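Side-chain contact in nitrophorin Cim l NP (Cimex lectularius, PDB 2IMQ), which carries nitric oxide on its heme and delivers it to the victim during feeding, causing vasodilation: residues 113-118 against 138-143. Numbering follows the deposited sequence.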
loop_
_atom_site.group_PDB
_atom_site.type_symbol
_atom_site.label_atom_id
_atom_site.label_comp_id
_atom_site.label_asym_id
_atom_site.label_seq_id
_atom_site.Cartn_x
_atom_site.Cartn_y
_atom_site.Cartn_z
ATOM N N LYS A 113 -2.031 3.648 20.108
ATOM C CA LYS A 113 -1.551 4.165 18.827
ATOM C C LYS A 113 -1.092 3.047 17.879
ATOM O O LYS A 113 -0.169 3.268 17.112
ATOM C CB LYS A 113 -0.368 5.152 18.961
ATOM C CG LYS A 113 -0.486 6.346 19.933
ATOM C CD LYS A 113 0.900 7.011 20.204
ATOM C CE LYS A 113 1.964 6.006 20.723
ATOM N NZ LYS A 113 1.407 4.913 21.573
ATOM N N LYS A 114 -1.759 1.887 17.929
ATOM C CA LYS A 114 -1.432 0.748 17.041
ATOM C C LYS A 114 -2.222 0.722 15.755
ATOM O O LYS A 114 -1.805 0.061 14.812
ATOM C CB LYS A 114 -1.635 -0.570 17.745
ATOM C CG LYS A 114 -0.634 -0.807 18.883
ATOM C CD LYS A 114 -0.033 -2.198 18.758
ATOM C CE LYS A 114 -0.980 -3.302 19.170
ATOM N NZ LYS A 114 -0.361 -4.653 19.008
ATOM N N SER A 115 -3.351 1.392 15.706
ATOM C CA SER A 115 -4.217 1.428 14.524
ATOM C C SER A 115 -4.476 2.866 14.077
ATOM O O SER A 115 -4.406 3.811 14.891
ATOM C CB SER A 115 -5.537 0.730 14.829
ATOM O OG SER A 115 -5.332 -0.658 15.068
ATOM N N GLY A 116 -4.715 3.046 12.794
ATOM C CA GLY A 116 -4.984 4.333 12.213
ATOM C C GLY A 116 -4.370 4.366 10.840
ATOM O O GLY A 116 -4.550 3.420 10.085
ATOM N N GLY A 117 -3.663 5.441 10.533
ATOM C CA GLY A 117 -3.014 5.537 9.294
ATOM C C GLY A 117 -2.140 6.754 9.183
ATOM O O GLY A 117 -1.988 7.559 10.136
ATOM N N ILE A 118 -1.556 6.880 8.009
ATOM C CA ILE A 118 -0.596 7.966 7.627
ATOM C C ILE A 118 -0.999 8.465 6.282
ATOM O O ILE A 118 -1.286 7.660 5.376
ATOM C CB ILE A 118 0.815 7.427 7.551
ATOM C CG1 ILE A 118 1.245 6.724 8.858
ATOM C CG2 ILE A 118 1.853 8.572 7.217
ATOM C CD1 ILE A 118 2.470 5.928 8.745
ATOM N N ASP A 138 -8.701 -6.703 13.985
ATOM C CA ASP A 138 -10.004 -7.296 13.969
ATOM C C ASP A 138 -10.829 -6.903 15.157
ATOM O O ASP A 138 -12.026 -6.821 15.056
ATOM C CB ASP A 138 -9.846 -8.817 13.989
ATOM C CG ASP A 138 -9.686 -9.398 12.636
ATOM O OD1 ASP A 138 -9.682 -8.665 11.654
ATOM O OD2 ASP A 138 -9.678 -10.618 12.439
ATOM N N GLU A 139 -10.205 -6.675 16.297
ATOM C CA GLU A 139 -10.940 -6.611 17.593
ATOM C C GLU A 139 -11.338 -5.166 17.974
ATOM O O GLU A 139 -12.190 -4.967 18.808
ATOM C CB GLU A 139 -10.140 -7.420 18.670
ATOM C CG GLU A 139 -10.029 -8.951 18.411
ATOM C CD GLU A 139 -9.224 -9.848 19.413
ATOM O OE1 GLU A 139 -9.021 -11.123 19.202
ATOM O OE2 GLU A 139 -8.777 -9.311 20.451
ATOM N N ASP A 140 -10.789 -4.173 17.274
ATOM C CA ASP A 140 -10.961 -2.779 17.584
ATOM C C ASP A 140 -12.369 -2.201 17.496
ATOM O O ASP A 140 -13.073 -2.529 16.531
ATOM C CB ASP A 140 -10.091 -1.972 16.541
ATOM C CG ASP A 140 -8.603 -1.851 16.920
ATOM O OD1 ASP A 140 -7.808 -1.447 16.025
ATOM O OD2 ASP A 140 -8.141 -2.089 18.072
ATOM N N VAL A 141 -12.754 -1.327 18.421
ATOM C CA VAL A 141 -13.839 -0.436 18.302
ATOM C C VAL A 141 -13.304 0.669 17.444
ATOM O O VAL A 141 -12.163 1.073 17.659
ATOM C CB VAL A 141 -14.147 0.135 19.750
ATOM C CG1 VAL A 141 -15.120 1.249 19.700
ATOM C CG2 VAL A 141 -14.590 -1.002 20.734
ATOM N N THR A 142 -14.119 1.221 16.548
ATOM C CA THR A 142 -13.695 2.062 15.487
ATOM C C THR A 142 -14.768 3.123 15.153
ATOM O O THR A 142 -15.974 2.877 15.405
ATOM C CB THR A 142 -13.423 1.191 14.226
ATOM O OG1 THR A 142 -14.576 0.380 13.870
ATOM C CG2 THR A 142 -12.353 0.049 14.434
ATOM N N SER A 143 -14.421 4.228 14.478
ATOM C CA SER A 143 -15.434 5.157 13.983
ATOM C C SER A 143 -16.414 4.573 12.971
ATOM O O SER A 143 -17.567 5.021 12.809
ATOM C CB SER A 143 -14.803 6.390 13.302
ATOM O OG SER A 143 -14.176 6.035 12.079
#
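Ser115 and Asp140 meet through a single hydrogen bond, from Ser115 OG to Asp140 OD1, 2.8 Å long. From the backbone of Ser115, CB points toward the 138-143 loop and lies 3.4 Å from Asp140 OD1. With chi1 at -65°, OG swings opposite the carbonyl carbon of its own residue and reaches the carboxylate. There it meets OD1 nearly along the C-O axis of that oxygen. The meeting is narrow: one oxygen of Asp140 does the touching, and only 59 Å² is buried in all. The CA atoms of Ser115 and Asp140 stay 8.5 Å apart, so only the side chains bring the two segments together. Ser115 OG has a second partner. The hydroxyl donates to Asp140 OD1 and takes a bond from NH1 of Arg135, the last residue of strand 127-135. The backbone N of Ser115 is bonded to Asp110 OD1. The contact lies away from the heme site. It joins the loop leading from strand 127-135 toward strand 165-169 to the loop between the antiparallel strands 103-108 and 116-124, just before the latter begins, in one sheet of the DNase I-like beta-sandwich.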